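Local coordinates for protein bifunctional dTDP-4-dehydrorhamnose 3,5-epimerase/dTDP-4-dehydrorhamnose reductase (Arabidopsis thaliana, PDB 4QQR) that epimerises dTDP-4-dehydro-6-deoxy-glucose at C3' and C5' and reduces the product with NADPH to dTDP-beta-L-rhamnose, and also makes UDP-beta-L-rhamnose, at residues A[16-21]-A[62-67]; A[197-202]-A[280-285]. One frame throughout, in Å; residues are numbered along the deposited sequence.

Contact 1 (A[16-21]-A[62-67]); sequences LIYGKT and SHVFNA
Ile17 and Phe65 meet on one face of the Rossmann sheet, where strands 14-18 and 63-66 run side by side and parallel. CG1 of Ile17 lies 4.0 Å from CB of Phe65, and the two side chains cross obliquely. CG of Phe65 is anti to its carbonyl carbon (chi1 -71°), which brings the ring edge past the backbone of Leu16, whose O lies near the ring plane. Helix 23-34 packs on this face, with its Leu28 touching both Ile17 and Phe65.

The other face carries Leu16, Tyr18, Val64 and Asn66. Here the two methyls of Val64 divide the work. CG2 reaches CB of Leu16 at 4.1 Å, while CG1 comes to the edge of the Tyr18 ring, 4.3 Å from CD1. The Phe65 O is also near that ring's plane. The phenol OH of Tyr18 turns to Asp55 of helix 49-59. Leu16 packs on the same helix, and Val64 and Asn66 touch helix 80-103.

Leu16 and Tyr18 carry the parallel backbone ladder. Leu16 N donates to His63 O at 3.0 Å in a nearly straight bond, and Leu16 O accepts from Phe65 N. Tyr18 N then donates to Phe65 O at 2.7 Å. After Tyr18 comes Gly19, the first glycine of the family's glycine-rich dinucleotide-binding turn. The ladder closes where Ala67 N, tilted 24° from the Tyr18 carbonyl plane, donates to Tyr18 O at 2.9 Å.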
ATOM      1  N   LEU A  16      -4.431 -21.429 -12.844  1.00 44.54           N
ATOM      2  CA  LEU A  16      -3.671 -21.458 -11.608  1.00 43.85           C
ATOM      3  C   LEU A  16      -4.503 -20.721 -10.562  1.00 45.22           C
ATOM      4  O   LEU A  16      -4.921 -19.587 -10.778  1.00 44.58           O
ATOM      5  CB  LEU A  16      -2.291 -20.815 -11.787  1.00 42.89           C
ATOM      6  CG  LEU A  16      -1.368 -20.783 -10.558  1.00 48.13           C
ATOM      7  CD1 LEU A  16      -1.087 -22.190 -10.030  1.00 46.69           C
ATOM      8  CD2 LEU A  16      -0.053 -20.046 -10.864  1.00 49.19           C
ATOM      9  N   ILE A  17      -4.782 -21.384  -9.445  1.00 45.49           N
ATOM     10  CA  ILE A  17      -5.617 -20.798  -8.406  1.00 45.40           C
ATOM     11  C   ILE A  17      -4.853 -20.698  -7.091  1.00 46.53           C
ATOM     12  O   ILE A  17      -4.167 -21.635  -6.691  1.00 48.73           O
ATOM     13  CB  ILE A  17      -6.914 -21.609  -8.216  1.00 45.72           C
ATOM     14  CG1 ILE A  17      -7.697 -21.661  -9.537  1.00 43.53           C
ATOM     15  CG2 ILE A  17      -7.756 -21.010  -7.103  1.00 44.02           C
ATOM     16  CD1 ILE A  17      -8.871 -22.641  -9.543  1.00 45.93           C
ATOM     17  N   TYR A  18      -4.955 -19.553  -6.426  1.00 46.69           N
ATOM     18  CA  TYR A  18      -4.341 -19.392  -5.111  1.00 47.03           C
ATOM     19  C   TYR A  18      -5.392 -19.323  -4.014  1.00 47.74           C
ATOM     20  O   TYR A  18      -6.391 -18.623  -4.149  1.00 47.35           O
ATOM     21  CB  TYR A  18      -3.374 -18.193  -5.079  1.00 46.67           C
ATOM     22  CG  TYR A  18      -2.074 -18.520  -5.779  1.00 47.26           C
ATOM     23  CD1 TYR A  18      -1.907 -18.253  -7.135  1.00 46.16           C
ATOM     24  CD2 TYR A  18      -1.036 -19.150  -5.101  1.00 45.50           C
ATOM     25  CE1 TYR A  18      -0.727 -18.576  -7.789  1.00 46.29           C
ATOM     26  CE2 TYR A  18       0.144 -19.485  -5.746  1.00 51.03           C
ATOM     27  CZ  TYR A  18       0.294 -19.190  -7.089  1.00 50.50           C
ATOM     28  OH  TYR A  18       1.463 -19.512  -7.737  1.00 51.93           O
ATOM     29  N   GLY A  19      -5.177 -20.098  -2.953  1.00 53.93           N
ATOM     30  CA  GLY A  19      -6.103 -20.177  -1.836  1.00 48.57           C
ATOM     31  C   GLY A  19      -7.010 -21.398  -1.791  1.00 55.46           C
ATOM     32  O   GLY A  19      -8.226 -21.242  -1.678  1.00 59.80           O
ATOM     33  N   LYS A  20      -6.456 -22.612  -1.859  1.00 58.02           N
ATOM     34  CA  LYS A  20      -7.302 -23.811  -1.704  1.00 58.36           C
ATOM     35  C   LYS A  20      -7.885 -23.888  -0.291  1.00 59.62           C
ATOM     36  O   LYS A  20      -9.007 -24.357  -0.080  1.00 60.48           O
ATOM     37  CB  LYS A  20      -6.563 -25.112  -2.072  1.00 58.43           C
ATOM     38  CG  LYS A  20      -5.498 -25.611  -1.091  1.00 61.13           C
ATOM     39  CD  LYS A  20      -4.964 -26.997  -1.496  1.00 55.36           C
ATOM     40  CE  LYS A  20      -6.113 -27.998  -1.679  1.00 65.24           C
ATOM     41  NZ  LYS A  20      -5.686 -29.398  -2.037  1.00 69.30           N
ATOM     42  N   THR A  21      -7.100 -23.405   0.663  1.00 62.21           N
ATOM     43  CA  THR A  21      -7.503 -23.288   2.056  1.00 62.41           C
ATOM     44  C   THR A  21      -8.870 -22.613   2.226  1.00 55.95           C
ATOM     45  O   THR A  21      -9.666 -23.033   3.056  1.00 59.24           O
ATOM     46  CB  THR A  21      -6.428 -22.481   2.834  1.00 63.39           C
ATOM     47  OG1 THR A  21      -5.296 -23.321   3.101  1.00 64.10           O
ATOM     48  CG2 THR A  21      -6.987 -21.916   4.144  1.00 60.52           C
ATOM     49  N   SER A  62      -3.032 -20.654 -18.327  1.00 43.79           N
ATOM     50  CA  SER A  62      -3.532 -19.690 -19.288  1.00 43.20           C
ATOM     51  C   SER A  62      -4.045 -18.442 -18.558  1.00 48.68           C
ATOM     52  O   SER A  62      -4.051 -17.333 -19.122  1.00 47.86           O
ATOM     53  CB  SER A  62      -4.654 -20.301 -20.137  1.00 43.88           C
ATOM     54  OG  SER A  62      -5.790 -20.591 -19.344  1.00 41.33           O
ATOM     55  N   HIS A  63      -4.503 -18.637 -17.317  1.00 46.12           N
ATOM     56  CA  HIS A  63      -5.013 -17.550 -16.472  1.00 44.40           C
ATOM     57  C   HIS A  63      -4.706 -17.896 -15.012  1.00 46.11           C
ATOM     58  O   HIS A  63      -4.426 -19.057 -14.696  1.00 45.34           O
ATOM     59  CB  HIS A  63      -6.535 -17.351 -16.628  1.00 45.00           C
ATOM     60  CG  HIS A  63      -7.014 -17.201 -18.047  1.00 46.13           C
ATOM     61  ND1 HIS A  63      -6.952 -18.223 -18.976  1.00 42.22           N
ATOM     62  CD2 HIS A  63      -7.607 -16.159 -18.679  1.00 45.59           C
ATOM     63  CE1 HIS A  63      -7.455 -17.804 -20.122  1.00 44.56           C
ATOM     64  NE2 HIS A  63      -7.863 -16.556 -19.970  1.00 44.47           N
ATOM     65  N   VAL A  64      -4.775 -16.895 -14.128  1.00 45.46           N
ATOM     66  CA  VAL A  64      -4.423 -17.043 -12.708  1.00 40.63           C
ATOM     67  C   VAL A  64      -5.525 -16.451 -11.833  1.00 36.82           C
ATOM     68  O   VAL A  64      -6.073 -15.414 -12.147  1.00 36.36           O
ATOM     69  CB  VAL A  64      -3.063 -16.336 -12.363  1.00 40.86           C
ATOM     70  CG1 VAL A  64      -2.788 -16.343 -10.846  1.00 39.85           C
ATOM     71  CG2 VAL A  64      -1.903 -16.953 -13.119  1.00 41.42           C
ATOM     72  N   PHE A  65      -5.843 -17.117 -10.731  1.00 42.69           N
ATOM     73  CA  PHE A  65      -6.905 -16.666  -9.835  1.00 42.33           C
ATOM     74  C   PHE A  65      -6.357 -16.464  -8.437  1.00 42.43           C
ATOM     75  O   PHE A  65      -5.777 -17.372  -7.854  1.00 45.56           O
ATOM     76  CB  PHE A  65      -8.036 -17.689  -9.800  1.00 39.75           C
ATOM     77  CG  PHE A  65      -8.840 -17.736 -11.059  1.00 39.36           C
ATOM     78  CD1 PHE A  65      -8.328 -18.341 -12.200  1.00 37.10           C
ATOM     79  CD2 PHE A  65     -10.121 -17.184 -11.102  1.00 41.17           C
ATOM     80  CE1 PHE A  65      -9.063 -18.378 -13.374  1.00 39.24           C
ATOM     81  CE2 PHE A  65     -10.875 -17.219 -12.276  1.00 39.43           C
ATOM     82  CZ  PHE A  65     -10.348 -17.821 -13.412  1.00 38.60           C
ATOM     83  N   ASN A  66      -6.528 -15.265  -7.907  1.00 40.71           N
ATOM     84  CA  ASN A  66      -6.078 -14.973  -6.555  1.00 42.99           C
ATOM     85  C   ASN A  66      -7.239 -14.953  -5.548  1.00 42.13           C
ATOM     86  O   ASN A  66      -7.945 -13.950  -5.394  1.00 42.52           O
ATOM     87  CB  ASN A  66      -5.313 -13.646  -6.526  1.00 39.78           C
ATOM     88  CG  ASN A  66      -5.041 -13.163  -5.109  1.00 43.53           C
ATOM     89  OD1 ASN A  66      -4.843 -13.965  -4.195  1.00 41.39           O
ATOM     90  ND2 ASN A  66      -5.039 -11.847  -4.922  1.00 43.10           N
ATOM     91  N   ALA A  67      -7.437 -16.064  -4.857  1.00 41.33           N
ATOM     92  CA  ALA A  67      -8.452 -16.110  -3.819  1.00 41.02           C
ATOM     93  C   ALA A  67      -7.756 -16.199  -2.467  1.00 45.27           C
ATOM     94  O   ALA A  67      -8.381 -16.511  -1.466  1.00 47.42           O
ATOM     95  CB  ALA A  67      -9.372 -17.281  -4.035  1.00 38.38           C
TER

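Contact 2 (A[197-202]-A[280-285]); sequences MTILDE and MSIKES
Glu202 grips two points on the 280-285 segment. The contact joins the N-terminal ends of helices 200-212 and 282-291 in this extended short-chain dehydrogenase/reductase fold. The carboxylate divides its oxygens between the partners. Ser285 OG donates to Glu202 OE1 at 2.5 Å, and Met280 N donates to Glu202 OE2 at 2.9 Å from the syn side. The glutamate chain is extended, with CG anti to the backbone N (chi1 178°), and carries the carboxylate out to both donors. Asn223 adds a weak bond to OE1 and also binds the Met280 carbonyl.

Ile199 completes this close side, lying over Ser285. Its CD1 comes to 4.3 Å from CG2 of Ile282. Ile282 CG2 also lies 4.2 Å from Met197 CB. With an alanine at Glu202, Ser285 OG and Met280 N would probably lose the carboxylate oxygens they donate to, and a gap would open beside the Met280 side chain.

The outer side is looser. Met280 is partly exposed, and the end of its side chain leads away from the 197-202 segment. Lys283 and Glu284 lie beyond the contact, on the exposed side of their helix. Ser281 is the N-cap residue, and half of a capping box forms there: Glu284 OE2 accepts from Ser281 N at 3.0 Å through its anti lone pair.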
ATOM      1  N   MET A 197     -24.767  -7.337  -1.857  1.00 37.67           N
ATOM      2  CA  MET A 197     -24.253  -8.636  -1.428  1.00 36.58           C
ATOM      3  C   MET A 197     -23.932  -9.487  -2.638  1.00 36.73           C
ATOM      4  O   MET A 197     -24.440  -9.239  -3.739  1.00 38.18           O
ATOM      5  CB  MET A 197     -25.265  -9.377  -0.532  1.00 40.07           C
ATOM      6  CG  MET A 197     -25.867  -8.555   0.620  1.00 38.88           C
ATOM      7  SD  MET A 197     -26.431  -9.594   1.987  1.00 39.45           S
ATOM      8  CE  MET A 197     -26.907  -8.343   3.187  1.00 40.33           C
ATOM      9  N   THR A 198     -23.099 -10.498  -2.421  1.00 35.92           N
ATOM     10  CA  THR A 198     -22.603 -11.344  -3.500  1.00 38.35           C
ATOM     11  C   THR A 198     -23.150 -12.768  -3.367  1.00 37.83           C
ATOM     12  O   THR A 198     -22.910 -13.434  -2.361  1.00 40.09           O
ATOM     13  CB  THR A 198     -21.041 -11.387  -3.475  1.00 37.96           C
ATOM     14  OG1 THR A 198     -20.521 -10.056  -3.568  1.00 37.24           O
ATOM     15  CG2 THR A 198     -20.487 -12.219  -4.610  1.00 34.81           C
ATOM     16  N   ILE A 199     -23.870 -13.253  -4.375  1.00 37.36           N
ATOM     17  CA  ILE A 199     -24.295 -14.655  -4.362  1.00 37.61           C
ATOM     18  C   ILE A 199     -23.250 -15.519  -5.053  1.00 37.65           C
ATOM     19  O   ILE A 199     -23.242 -15.625  -6.279  1.00 36.88           O
ATOM     20  CB  ILE A 199     -25.631 -14.870  -5.069  1.00 36.60           C
ATOM     21  CG1 ILE A 199     -26.700 -13.936  -4.516  1.00 33.50           C
ATOM     22  CG2 ILE A 199     -26.051 -16.317  -4.916  1.00 40.71           C
ATOM     23  CD1 ILE A 199     -26.909 -14.107  -3.048  1.00 36.02           C
ATOM     24  N   LEU A 200     -22.358 -16.123  -4.270  1.00 40.12           N
ATOM     25  CA  LEU A 200     -21.227 -16.879  -4.834  1.00 40.38           C
ATOM     26  C   LEU A 200     -21.635 -17.941  -5.859  1.00 40.46           C
ATOM     27  O   LEU A 200     -20.938 -18.152  -6.840  1.00 40.19           O
ATOM     28  CB  LEU A 200     -20.395 -17.536  -3.734  1.00 40.34           C
ATOM     29  CG  LEU A 200     -19.715 -16.609  -2.733  1.00 46.09           C
ATOM     30  CD1 LEU A 200     -18.976 -17.423  -1.678  1.00 42.63           C
ATOM     31  CD2 LEU A 200     -18.779 -15.622  -3.449  1.00 39.58           C
ATOM     32  N   ASP A 201     -22.762 -18.607  -5.624  1.00 43.60           N
ATOM     33  CA  ASP A 201     -23.237 -19.664  -6.512  1.00 41.59           C
ATOM     34  C   ASP A 201     -23.519 -19.151  -7.918  1.00 42.58           C
ATOM     35  O   ASP A 201     -23.269 -19.857  -8.892  1.00 42.54           O
ATOM     36  CB  ASP A 201     -24.502 -20.311  -5.940  1.00 44.30           C
ATOM     37  CG  ASP A 201     -24.227 -21.126  -4.701  1.00 47.83           C
ATOM     38  OD1 ASP A 201     -24.317 -22.367  -4.786  1.00 50.71           O
ATOM     39  OD2 ASP A 201     -23.910 -20.526  -3.647  1.00 49.98           O
ATOM     40  N   GLU A 202     -24.060 -17.936  -8.021  1.00 41.36           N
ATOM     41  CA  GLU A 202     -24.262 -17.298  -9.322  1.00 41.27           C
ATOM     42  C   GLU A 202     -23.007 -16.569  -9.832  1.00 40.17           C
ATOM     43  O   GLU A 202     -22.645 -16.693 -11.003  1.00 34.96           O
ATOM     44  CB  GLU A 202     -25.435 -16.325  -9.278  1.00 37.84           C
ATOM     45  CG  GLU A 202     -25.654 -15.607 -10.596  1.00 39.34           C
ATOM     46  CD  GLU A 202     -26.768 -14.575 -10.515  1.00 45.50           C
ATOM     47  OE1 GLU A 202     -27.158 -14.225  -9.378  1.00 45.02           O
ATOM     48  OE2 GLU A 202     -27.259 -14.120 -11.575  1.00 46.10           O
ATOM     49  N   MET A 280     -28.730 -11.696 -12.175  1.00 43.24           N
ATOM     50  CA  MET A 280     -29.962 -11.471 -11.427  1.00 45.78           C
ATOM     51  C   MET A 280     -29.758 -10.601 -10.188  1.00 46.72           C
ATOM     52  O   MET A 280     -28.647 -10.510  -9.652  1.00 44.06           O
ATOM     53  CB  MET A 280     -30.546 -12.802 -10.993  1.00 47.71           C
ATOM     54  CG  MET A 280     -30.540 -13.851 -12.074  1.00 49.66           C
ATOM     55  SD  MET A 280     -31.127 -15.409 -11.392  1.00 60.31           S
ATOM     56  CE  MET A 280     -32.667 -14.875 -10.642  1.00 48.05           C
ATOM     57  N   SER A 281     -30.836  -9.971  -9.727  1.00 41.15           N
ATOM     58  CA  SER A 281     -30.764  -9.180  -8.504  1.00 43.03           C
ATOM     59  C   SER A 281     -30.760 -10.074  -7.270  1.00 42.55           C
ATOM     60  O   SER A 281     -31.112 -11.254  -7.354  1.00 38.17           O
ATOM     61  CB  SER A 281     -31.909  -8.180  -8.432  1.00 44.70           C
ATOM     62  OG  SER A 281     -31.706  -7.154  -9.378  1.00 44.38           O
ATOM     63  N   ILE A 282     -30.368  -9.503  -6.130  1.00 39.52           N
ATOM     64  CA  ILE A 282     -30.157 -10.309  -4.931  1.00 40.44           C
ATOM     65  C   ILE A 282     -31.366 -11.137  -4.617  1.00 40.83           C
ATOM     66  O   ILE A 282     -31.272 -12.366  -4.546  1.00 42.18           O
ATOM     67  CB  ILE A 282     -29.828  -9.501  -3.679  1.00 40.70           C
ATOM     68  CG1 ILE A 282     -29.695  -8.017  -4.010  1.00 41.93           C
ATOM     69  CG2 ILE A 282     -28.588 -10.101  -2.978  1.00 36.57           C
ATOM     70  CD1 ILE A 282     -30.999  -7.254  -3.972  1.00 44.28           C
ATOM     71  N   LYS A 283     -32.502 -10.464  -4.452  1.00 42.60           N
ATOM     72  CA  LYS A 283     -33.730 -11.144  -4.050  1.00 42.17           C
ATOM     73  C   LYS A 283     -34.031 -12.340  -4.938  1.00 42.64           C
ATOM     74  O   LYS A 283     -34.156 -13.462  -4.430  1.00 40.90           O
ATOM     75  CB  LYS A 283     -34.906 -10.167  -3.919  1.00 36.58           C
ATOM     76  CG  LYS A 283     -34.680  -9.148  -2.790  1.00 45.25           C
ATOM     77  CD  LYS A 283     -35.938  -8.374  -2.415  1.00 44.96           C
ATOM     78  CE  LYS A 283     -35.604  -7.236  -1.441  1.00 40.44           C
ATOM     79  NZ  LYS A 283     -36.778  -6.338  -1.190  1.00 41.03           N
ATOM     80  N   GLU A 284     -34.097 -12.129  -6.252  1.00 40.08           N
ATOM     81  CA  GLU A 284     -34.385 -13.253  -7.134  1.00 44.26           C
ATOM     82  C   GLU A 284     -33.237 -14.264  -7.118  1.00 45.90           C
ATOM     83  O   GLU A 284     -33.473 -15.473  -7.186  1.00 46.18           O
ATOM     84  CB  GLU A 284     -34.771 -12.817  -8.567  1.00 48.40           C
ATOM     85  CG  GLU A 284     -33.948 -11.667  -9.174  1.00 56.58           C
ATOM     86  CD  GLU A 284     -34.047 -11.579 -10.719  1.00 60.38           C
ATOM     87  OE1 GLU A 284     -35.040 -12.099 -11.286  1.00 67.30           O
ATOM     88  OE2 GLU A 284     -33.130 -10.996 -11.365  1.00 53.70           O
ATOM     89  N   SER A 285     -32.004 -13.769  -6.994  1.00 43.24           N
ATOM     90  CA  SER A 285     -30.825 -14.640  -6.974  1.00 43.04           C
ATOM     91  C   SER A 285     -30.768 -15.440  -5.679  1.00 42.73           C
ATOM     92  O   SER A 285     -30.437 -16.628  -5.691  1.00 42.53           O
ATOM     93  CB  SER A 285     -29.543 -13.824  -7.159  1.00 42.62           C
ATOM     94  OG  SER A 285     -28.397 -14.649  -7.247  1.00 40.65           O
TER

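How the contacts relate
Contact 1 is a pair of adjacent strands in the Rossmann sheet, whereas contact 2 ties together two helix starts later in the chain. Their centres are 23 Å apart and their nearest atoms about 10 Å, with no touch. Helix 23-34 connects them: Ile24 meets Ala67 of contact 1 and Leu200 of the 197-202 segment. Ile24, Trp23 and Tyr111 probably bind NADPH. Both contacts reach residues of this probable site. Contact 1 does so through Ala67 and through Phe65, whose side chain is about 4 Å from that of Tyr111. The 197-202 segment does so through Leu200, which touches Trp23 and Ile24. The Met197 side chain is about 9 Å from a bound zinc ion.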